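Local atomic coordinates of amine Dehydrogenase (Pseudomonas putida, PDB entry 1JMX), a protein that forms the beta-propeller subunit of a quinohemoprotein amine dehydrogenase, a heme c-containing complex that probably oxidises primary amines to aldehydes. Residues W201-P206 with Y257-R262; Y271-R276 with Y298-D303; N316-F321 with G337-T342. All coordinates share one frame; numbering follows the deposited sequence.

Interaction 1 (W201-P206 with Y257-R262)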
loop_
_atom_site.group_PDB
_atom_site.type_symbol
_atom_site.label_atom_id
_atom_site.label_comp_id
_atom_site.label_asym_id
_atom_site.label_seq_id
_atom_site.Cartn_x
_atom_site.Cartn_y
_atom_site.Cartn_z
ATOM N N TRP B 201 -16.396 0.270 16.315
ATOM C CA TRP B 201 -17.844 0.194 16.386
ATOM C C TRP B 201 -18.369 0.142 17.829
ATOM O O TRP B 201 -18.391 -0.916 18.450
ATOM C CB TRP B 201 -18.328 -1.015 15.570
ATOM C CG TRP B 201 -17.771 -1.045 14.133
ATOM C CD1 TRP B 201 -18.329 -0.469 13.026
ATOM C CD2 TRP B 201 -16.548 -1.667 13.679
ATOM N NE1 TRP B 201 -17.538 -0.689 11.922
ATOM C CE2 TRP B 201 -16.441 -1.419 12.293
ATOM C CE3 TRP B 201 -15.536 -2.405 14.312
ATOM C CZ2 TRP B 201 -15.362 -1.883 11.527
ATOM C CZ3 TRP B 201 -14.463 -2.864 13.547
ATOM C CH2 TRP B 201 -14.387 -2.600 12.173
ATOM N N PRO B 202 -18.738 1.309 18.394
ATOM C CA PRO B 202 -19.262 1.386 19.762
ATOM C C PRO B 202 -20.745 0.987 19.758
ATOM O O PRO B 202 -21.636 1.843 19.706
ATOM C CB PRO B 202 -19.066 2.863 20.112
ATOM C CG PRO B 202 -19.330 3.538 18.798
ATOM C CD PRO B 202 -18.588 2.659 17.813
ATOM N N HIS B 203 -20.996 -0.320 19.777
ATOM C CA HIS B 203 -22.356 -0.842 19.765
ATOM C C HIS B 203 -23.142 -0.432 21.007
ATOM O O HIS B 203 -22.645 -0.509 22.130
ATOM C CB HIS B 203 -22.375 -2.378 19.737
ATOM C CG HIS B 203 -21.424 -3.003 18.762
ATOM N ND1 HIS B 203 -21.685 -3.084 17.413
ATOM C CD2 HIS B 203 -20.258 -3.659 18.958
ATOM C CE1 HIS B 203 -20.727 -3.768 16.819
ATOM N NE2 HIS B 203 -19.850 -4.128 17.737
ATOM N N GLN B 204 -24.374 0.006 20.787
ATOM C CA GLN B 204 -25.275 0.345 21.874
ATOM C C GLN B 204 -26.269 -0.821 21.825
ATOM O O GLN B 204 -27.392 -0.689 21.342
ATOM C CB GLN B 204 -25.960 1.693 21.624
ATOM C CG GLN B 204 -25.008 2.879 21.742
ATOM C CD GLN B 204 -25.717 4.219 21.700
ATOM O OE1 GLN B 204 -26.539 4.477 20.823
ATOM N NE2 GLN B 204 -25.394 5.087 22.652
ATOM N N SER B 205 -25.798 -1.984 22.270
ATOM C CA SER B 205 -26.592 -3.212 22.247
ATOM C C SER B 205 -27.570 -3.372 23.403
ATOM O O SER B 205 -27.396 -2.763 24.464
ATOM C CB SER B 205 -25.666 -4.433 22.188
ATOM O OG SER B 205 -24.923 -4.561 23.383
ATOM N N PRO B 206 -28.614 -4.211 23.214
ATOM C CA PRO B 206 -29.630 -4.460 24.248
ATOM C C PRO B 206 -29.059 -4.906 25.606
ATOM O O PRO B 206 -29.689 -4.688 26.646
ATOM C CB PRO B 206 -30.499 -5.550 23.609
ATOM C CG PRO B 206 -30.460 -5.183 22.155
ATOM C CD PRO B 206 -28.987 -4.881 21.949
ATOM N N TYR B 257 -13.183 -11.598 11.682
ATOM C CA TYR B 257 -14.468 -10.947 11.962
ATOM C C TYR B 257 -14.123 -9.526 12.421
ATOM O O TYR B 257 -13.150 -9.329 13.151
ATOM C CB TYR B 257 -15.230 -11.652 13.098
ATOM C CG TYR B 257 -15.483 -13.126 12.879
ATOM C CD1 TYR B 257 -14.985 -14.070 13.770
ATOM C CD2 TYR B 257 -16.172 -13.577 11.751
ATOM C CE1 TYR B 257 -15.151 -15.427 13.546
ATOM C CE2 TYR B 257 -16.350 -14.933 11.515
ATOM C CZ TYR B 257 -15.830 -15.854 12.420
ATOM O OH TYR B 257 -15.982 -17.202 12.192
ATOM N N PHE B 258 -14.877 -8.535 11.956
ATOM C CA PHE B 258 -14.640 -7.149 12.357
ATOM C C PHE B 258 -15.434 -6.800 13.617
ATOM O O PHE B 258 -14.917 -6.162 14.535
ATOM C CB PHE B 258 -14.980 -6.190 11.218
ATOM C CG PHE B 258 -13.807 -5.854 10.341
ATOM C CD1 PHE B 258 -12.590 -6.522 10.486
ATOM C CD2 PHE B 258 -13.914 -4.859 9.374
ATOM C CE1 PHE B 258 -11.495 -6.203 9.678
ATOM C CE2 PHE B 258 -12.825 -4.528 8.557
ATOM C CZ PHE B 258 -11.615 -5.200 8.711
ATOM N N THR B 259 -16.697 -7.215 13.641
ATOM C CA THR B 259 -17.567 -6.984 14.785
ATOM C C THR B 259 -18.233 -8.290 15.204
ATOM O O THR B 259 -18.351 -9.237 14.414
ATOM C CB THR B 259 -18.673 -5.960 14.496
ATOM O OG1 THR B 259 -19.528 -6.460 13.469
ATOM C CG2 THR B 259 -18.094 -4.632 14.072
ATOM N N GLY B 260 -18.658 -8.325 16.463
ATOM C CA GLY B 260 -19.318 -9.492 16.999
ATOM C C GLY B 260 -20.182 -9.090 18.166
ATOM O O GLY B 260 -19.781 -8.257 18.966
ATOM N N LEU B 261 -21.390 -9.639 18.229
ATOM C CA LEU B 261 -22.323 -9.355 19.318
ATOM C C LEU B 261 -22.981 -10.609 19.851
ATOM O O LEU B 261 -23.216 -11.580 19.127
ATOM C CB LEU B 261 -23.449 -8.407 18.880
ATOM C CG LEU B 261 -23.243 -6.896 18.815
ATOM C CD1 LEU B 261 -24.554 -6.248 18.416
ATOM C CD2 LEU B 261 -22.747 -6.350 20.154
ATOM N N ARG B 262 -23.286 -10.562 21.138
ATOM C CA ARG B 262 -23.982 -11.649 21.778
ATOM C C ARG B 262 -25.458 -11.370 21.625
ATOM O O ARG B 262 -25.901 -10.216 21.700
ATOM C CB ARG B 262 -23.613 -11.759 23.243
ATOM C CG ARG B 262 -22.310 -12.445 23.431
ATOM C CD ARG B 262 -22.296 -13.113 24.745
ATOM N NE ARG B 262 -21.943 -12.200 25.812
ATOM C CZ ARG B 262 -21.928 -12.544 27.096
ATOM N NH1 ARG B 262 -22.274 -13.777 27.463
ATOM N NH2 ARG B 262 -21.453 -11.690 28.001
#
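Thr259 OG1 is gripped from two directions, giving its proton to the carbonyl of Tyr298 and accepting the backbone N-H of Val300, where strand 299-302, an outermost strand of the next sheet, begins. With the hydroxyl between its backbone N and carbonyl carbon (chi1 63°), the methyl CG2 is left to face the segment 201-206. It meets the indole of Trp201 at the ring fusion, where CG2 is 3.4 Å from Trp201 CD2 and stands displaced toward the rim of the ring system. Further along the indole, Trp201 CH2 comes within 3.6 Å of Phe258 CD2. The two rings meet obliquely, planes inclined by 32°, and the centroid of the six-membered ring of Trp201 lies 5.5 Å from that of Phe258. Phe258 also packs on the backbone of another protein chain. The imidazole of His203 lies between the Leu261 methyl CD2 and the backbone carbonyl of Trp201. Leu261 CD2 is 4.1 Å from the His203 ring centroid and 24° off the ring normal, a CH-pi contact, while Thr259 CB touches the edge at 3.8 Å from His203 CE1. The same Leu261 CD2 reaches Ser205 CB at 4.0 Å, so one methyl serves two residues. Were Trp201 replaced by alanine, Thr259 CG2 and the Phe258 ring would probably lose their indole cover, opening a gap beneath the loop. The loop between strands 178-182 and 209-218 thus packs on outermost strand 257-262 of a four-stranded propeller blade, about 7 Å from the centre of the chain, measured between centres. No hydrogen bond passes directly between the segments; Tyr199 OH bonds both His203 NE2 and Gly260 N, and Tyr298 and Val300 hold Thr259 OG1, so the chemistry implies an apolar, shape-dependent join.

Interaction 2 (Y271-R276 with Y298-D303)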
loop_
_atom_site.group_PDB
_atom_site.type_symbol
_atom_site.label_atom_id
_atom_site.label_comp_id
_atom_site.label_asym_id
_atom_site.label_seq_id
_atom_site.Cartn_x
_atom_site.Cartn_y
_atom_site.Cartn_z
ATOM N N TYR B 271 -22.321 -13.779 17.511
ATOM C CA TYR B 271 -22.305 -13.677 16.059
ATOM C C TYR B 271 -21.241 -12.700 15.573
ATOM O O TYR B 271 -21.287 -11.525 15.918
ATOM C CB TYR B 271 -23.664 -13.196 15.558
ATOM C CG TYR B 271 -24.832 -14.090 15.888
ATOM C CD1 TYR B 271 -25.614 -14.638 14.874
ATOM C CD2 TYR B 271 -25.187 -14.357 17.209
ATOM C CE1 TYR B 271 -26.726 -15.426 15.164
ATOM C CE2 TYR B 271 -26.294 -15.143 17.510
ATOM C CZ TYR B 271 -27.062 -15.673 16.483
ATOM O OH TYR B 271 -28.171 -16.442 16.769
ATOM N N GLY B 272 -20.304 -13.184 14.761
ATOM C CA GLY B 272 -19.254 -12.337 14.214
ATOM C C GLY B 272 -19.448 -12.171 12.717
ATOM O O GLY B 272 -20.086 -13.013 12.093
ATOM N N VAL B 273 -18.880 -11.119 12.125
ATOM C CA VAL B 273 -19.051 -10.884 10.690
ATOM C C VAL B 273 -17.909 -10.145 9.979
ATOM O O VAL B 273 -17.175 -9.375 10.589
ATOM C CB VAL B 273 -20.389 -10.103 10.414
ATOM C CG1 VAL B 273 -20.271 -8.658 10.875
ATOM C CG2 VAL B 273 -20.774 -10.166 8.934
ATOM N N LEU B 274 -17.766 -10.444 8.689
ATOM C CA LEU B 274 -16.805 -9.822 7.777
ATOM C C LEU B 274 -17.145 -10.373 6.395
ATOM O O LEU B 274 -17.982 -9.807 5.704
ATOM C CB LEU B 274 -15.344 -10.090 8.161
ATOM C CG LEU B 274 -14.259 -9.131 7.618
ATOM C CD1 LEU B 274 -13.754 -9.536 6.259
ATOM C CD2 LEU B 274 -14.778 -7.707 7.574
ATOM N N ASN B 275 -16.541 -11.499 6.014
ATOM C CA ASN B 275 -16.821 -12.122 4.718
ATOM C C ASN B 275 -17.903 -13.189 4.861
ATOM O O ASN B 275 -18.637 -13.469 3.918
ATOM C CB ASN B 275 -15.547 -12.675 4.083
ATOM C CG ASN B 275 -14.666 -11.574 3.510
ATOM O OD1 ASN B 275 -15.132 -10.462 3.259
ATOM N ND2 ASN B 275 -13.390 -11.880 3.295
ATOM N N ARG B 276 -17.995 -13.766 6.055
ATOM C CA ARG B 276 -19.021 -14.749 6.388
ATOM C C ARG B 276 -19.643 -14.299 7.704
ATOM O O ARG B 276 -19.025 -13.558 8.466
ATOM C CB ARG B 276 -18.429 -16.148 6.605
ATOM C CG ARG B 276 -18.100 -16.924 5.347
ATOM C CD ARG B 276 -18.122 -18.425 5.621
ATOM N NE ARG B 276 -17.401 -18.768 6.846
ATOM C CZ ARG B 276 -17.325 -19.993 7.360
ATOM N NH1 ARG B 276 -17.920 -21.011 6.754
ATOM N NH2 ARG B 276 -16.684 -20.197 8.502
ATOM N N TYR B 298 -19.335 -5.088 7.633
ATOM C CA TYR B 298 -18.485 -4.787 8.785
ATOM C C TYR B 298 -19.119 -4.962 10.154
ATOM O O TYR B 298 -18.541 -5.571 11.054
ATOM C CB TYR B 298 -18.049 -3.323 8.764
ATOM C CG TYR B 298 -17.062 -2.886 7.717
ATOM C CD1 TYR B 298 -16.137 -3.772 7.157
ATOM C CD2 TYR B 298 -16.999 -1.544 7.343
ATOM C CE1 TYR B 298 -15.164 -3.315 6.253
ATOM C CE2 TYR B 298 -16.049 -1.087 6.456
ATOM C CZ TYR B 298 -15.132 -1.964 5.913
ATOM O OH TYR B 298 -14.187 -1.467 5.049
ATOM N N CYS B 299 -20.303 -4.380 10.297
ATOM C CA CYS B 299 -20.982 -4.311 11.575
ATOM C C CYS B 299 -22.319 -5.014 11.801
ATOM O O CYS B 299 -23.282 -4.794 11.070
ATOM C CB CYS B 299 -21.126 -2.824 11.898
ATOM S SG CYS B 299 -21.462 -2.424 13.586
ATOM N N VAL B 300 -22.381 -5.808 12.868
ATOM C CA VAL B 300 -23.612 -6.500 13.237
ATOM C C VAL B 300 -24.440 -5.595 14.145
ATOM O O VAL B 300 -23.904 -4.711 14.816
ATOM C CB VAL B 300 -23.373 -7.848 14.002
ATOM C CG1 VAL B 300 -22.857 -8.922 13.066
ATOM C CG2 VAL B 300 -22.430 -7.659 15.175
ATOM N N ALA B 301 -25.750 -5.807 14.128
ATOM C CA ALA B 301 -26.687 -5.071 14.971
ATOM C C ALA B 301 -27.880 -5.986 15.246
ATOM O O ALA B 301 -28.405 -6.614 14.341
ATOM C CB ALA B 301 -27.142 -3.779 14.290
ATOM N N PHE B 302 -28.228 -6.129 16.516
ATOM C CA PHE B 302 -29.363 -6.943 16.944
ATOM C C PHE B 302 -30.502 -6.020 17.373
ATOM O O PHE B 302 -30.258 -4.960 17.956
ATOM C CB PHE B 302 -28.978 -7.774 18.175
ATOM C CG PHE B 302 -28.513 -9.167 17.869
ATOM C CD1 PHE B 302 -27.195 -9.541 18.113
ATOM C CD2 PHE B 302 -29.408 -10.126 17.399
ATOM C CE1 PHE B 302 -26.777 -10.847 17.904
ATOM C CE2 PHE B 302 -28.998 -11.433 17.186
ATOM C CZ PHE B 302 -27.679 -11.794 17.443
ATOM N N ASP B 303 -31.742 -6.392 17.069
ATOM C CA ASP B 303 -32.847 -5.579 17.546
ATOM C C ASP B 303 -33.025 -5.939 19.036
ATOM O O ASP B 303 -32.317 -6.812 19.551
ATOM C CB ASP B 303 -34.129 -5.746 16.701
ATOM C CG ASP B 303 -34.742 -7.142 16.765
ATOM O OD1 ASP B 303 -35.792 -7.329 16.122
ATOM O OD2 ASP B 303 -34.213 -8.048 17.435
#
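Val273 and Val300 press together hardest: their CG1 methyls are only 3.4 Å apart, closer than normal van der Waals separation, and the side chains run antiparallel past one another. A chi1 of 72° swings Val273 CG1 to the Val300 side, where it also lies 3.5 Å from Tyr298 O. One end of this core is closed by an edge-to-face (T-shaped) aromatic pair. Phe302 directs its CZ edge over one face of Tyr271, with CZ 3.6 Å from Tyr271 CD2, centroids 5.1 Å apart and planes at 88°. The phenol oxygen is anchored by the carbonyl of Pro323 and by Gln269. The other end is looser: Leu274 CD2 meets only the edge of the Tyr298 ring, at 4.2 Å from CD1, the two side chains extending in the same direction. Both are nevertheless buried; Phe258 and the backbone of another protein chain pack on them, and Tyr298 OH bonds an acidic side chain there. The strand axes, inclined at 144°, come no closer than 6.9 Å and no hydrogen bond joins the segments, evidence of packing through side chains. Strands 269-274 and 299-302 lie in different four-stranded sheets, successive blades of a beta-propeller.

Interaction 3 (N316-F321 with G337-T342)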
loop_
_atom_site.group_PDB
_atom_site.type_symbol
_atom_site.label_atom_id
_atom_site.label_comp_id
_atom_site.label_asym_id
_atom_site.label_seq_id
_atom_site.Cartn_x
_atom_site.Cartn_y
_atom_site.Cartn_z
ATOM N N ASN B 316 -24.285 0.472 0.476
ATOM C CA ASN B 316 -25.505 1.147 0.903
ATOM C C ASN B 316 -26.699 0.273 1.267
ATOM O O ASN B 316 -27.827 0.759 1.254
ATOM C CB ASN B 316 -25.934 2.183 -0.143
ATOM C CG ASN B 316 -26.313 1.556 -1.454
ATOM O OD1 ASN B 316 -26.115 0.364 -1.662
ATOM N ND2 ASN B 316 -26.860 2.355 -2.355
ATOM N N ASP B 317 -26.475 -1.000 1.588
ATOM C CA ASP B 317 -27.593 -1.860 1.965
ATOM C C ASP B 317 -27.426 -2.609 3.285
ATOM O O ASP B 317 -26.319 -3.016 3.653
ATOM C CB ASP B 317 -27.936 -2.860 0.840
ATOM C CG ASP B 317 -26.884 -3.951 0.667
ATOM O OD1 ASP B 317 -25.868 -3.696 -0.003
ATOM O OD2 ASP B 317 -27.074 -5.067 1.188
ATOM N N LEU B 318 -28.529 -2.720 4.022
ATOM C CA LEU B 318 -28.558 -3.469 5.272
ATOM C C LEU B 318 -29.080 -4.862 4.936
ATOM O O LEU B 318 -30.071 -5.002 4.222
ATOM C CB LEU B 318 -29.542 -2.866 6.286
ATOM C CG LEU B 318 -29.410 -1.506 6.972
ATOM C CD1 LEU B 318 -28.062 -1.375 7.644
ATOM C CD2 LEU B 318 -29.633 -0.421 5.965
ATOM N N ALA B 319 -28.396 -5.891 5.408
ATOM C CA ALA B 319 -28.875 -7.242 5.183
ATOM C C ALA B 319 -29.638 -7.576 6.460
ATOM O O ALA B 319 -29.197 -7.223 7.553
ATOM C CB ALA B 319 -27.710 -8.209 4.985
ATOM N N VAL B 320 -30.825 -8.156 6.327
ATOM C CA VAL B 320 -31.610 -8.530 7.499
ATOM C C VAL B 320 -31.597 -10.046 7.556
ATOM O O VAL B 320 -31.973 -10.709 6.596
ATOM C CB VAL B 320 -33.071 -8.029 7.435
ATOM C CG1 VAL B 320 -33.785 -8.358 8.738
ATOM C CG2 VAL B 320 -33.110 -6.533 7.187
ATOM N N PHE B 321 -31.132 -10.579 8.679
ATOM C CA PHE B 321 -31.034 -12.010 8.889
ATOM C C PHE B 321 -31.909 -12.524 10.014
ATOM O O PHE B 321 -32.260 -11.794 10.943
ATOM C CB PHE B 321 -29.594 -12.396 9.232
ATOM C CG PHE B 321 -28.730 -12.650 8.042
ATOM C CD1 PHE B 321 -28.317 -11.605 7.227
ATOM C CD2 PHE B 321 -28.313 -13.947 7.741
ATOM C CE1 PHE B 321 -27.498 -11.846 6.125
ATOM C CE2 PHE B 321 -27.493 -14.199 6.637
ATOM C CZ PHE B 321 -27.086 -13.149 5.832
ATOM N N GLY B 337 -24.975 6.518 -0.865
ATOM C CA GLY B 337 -23.911 5.561 -1.097
ATOM C C GLY B 337 -23.433 4.718 0.073
ATOM O O GLY B 337 -24.212 4.285 0.920
ATOM N N ASP B 338 -22.128 4.486 0.103
ATOM C CA ASP B 338 -21.490 3.668 1.121
ATOM C C ASP B 338 -21.652 4.077 2.582
ATOM O O ASP B 338 -21.522 5.249 2.927
ATOM C CB ASP B 338 -19.999 3.556 0.811
ATOM C CG ASP B 338 -19.718 2.793 -0.472
ATOM O OD1 ASP B 338 -20.574 2.734 -1.377
ATOM O OD2 ASP B 338 -18.612 2.250 -0.566
ATOM N N MET B 339 -21.896 3.081 3.435
ATOM C CA MET B 339 -22.027 3.273 4.874
ATOM C C MET B 339 -20.631 3.358 5.482
ATOM O O MET B 339 -20.446 3.895 6.572
ATOM C CB MET B 339 -22.770 2.095 5.514
ATOM C CG MET B 339 -24.278 2.152 5.389
ATOM S SD MET B 339 -25.094 0.874 6.357
ATOM C CE MET B 339 -25.351 -0.401 5.118
ATOM N N SER B 340 -19.652 2.800 4.776
ATOM C CA SER B 340 -18.271 2.788 5.231
ATOM C C SER B 340 -18.139 2.224 6.658
ATOM O O SER B 340 -18.703 1.167 6.948
ATOM C CB SER B 340 -17.659 4.177 5.105
ATOM O OG SER B 340 -16.261 4.094 5.249
ATOM N N THR B 341 -17.454 2.936 7.555
ATOM C CA THR B 341 -17.258 2.447 8.930
ATOM C C THR B 341 -18.354 2.786 9.937
ATOM O O THR B 341 -18.135 2.678 11.136
ATOM C CB THR B 341 -15.904 2.903 9.523
ATOM O OG1 THR B 341 -15.888 4.330 9.646
ATOM C CG2 THR B 341 -14.745 2.444 8.641
ATOM N N THR B 342 -19.528 3.178 9.448
ATOM C CA THR B 342 -20.661 3.527 10.307
ATOM C C THR B 342 -21.120 2.354 11.179
ATOM O O THR B 342 -20.966 1.192 10.800
ATOM C CB THR B 342 -21.869 3.992 9.456
ATOM O OG1 THR B 342 -22.834 4.627 10.297
ATOM C CG2 THR B 342 -22.540 2.810 8.780
#
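Met339, Asn316 and Gly337 bury the most surface here, and Met339 leads. Its side chain runs out extended to SD (chi2 -172°) and then bends at chi3 (-96°), which turns the methyl CE onto the start of strand 317-322. There CE packs against Leu318 CD1 at 3.8 Å, and SD touches the same methyl at 3.9 Å; the two side chains are roughly perpendicular. CE also approaches Asp317 O, at 3.1 Å. Asn316 and Gly337 meet at the other end, where Asn316 CB makes a very close approach, of doubtful significance, to the carbonyl oxygen of Gly337. The amide group of Asn316 is fixed by neighbours rather than by Gly337 itself: OD1 takes a bond from Lys333 NZ, and ND2 gives one to Gly336 O. No hydrogen bond crosses between the segments. The loop carrying Met339 is shaped by a type II' beta turn from Met339 to Thr342, closed by Thr342 N to Met339 O at 3.1 Å, and Met339 and Ser340 form a classic beta bulge opposite Thr314. Asp338 reaches a polar side chain of another protein chain. The loop leads from strand 327-333 to the C-terminal strand 345-348, which completes the sheet of N-terminal strands 12-18, 22-27 and 32-38, the "Velcro" closure seen in many beta-propellers.

Interactions 1, 2 and 3 follow one another along the chain, each closing before the next opens. The centres of interactions 1 and 2 lie about 8 Å apart, those of 2 and 3 about 11 Å, and those of 1 and 3 about 15 Å. Strands 257-262 and 269-274 are neighbours in one antiparallel sheet, linking interactions 1 and 2, while strands 299-302 and 317-322 of the next sheet link 2 and 3. Packing continues between them: Phe258 CD2 touches Tyr298 CD1 at 3.3 Å. Interaction 2 thus joins two neighbouring blades, while interactions 1 and 3 pack loops on strands of those blades, toward the point where the chain ends meet.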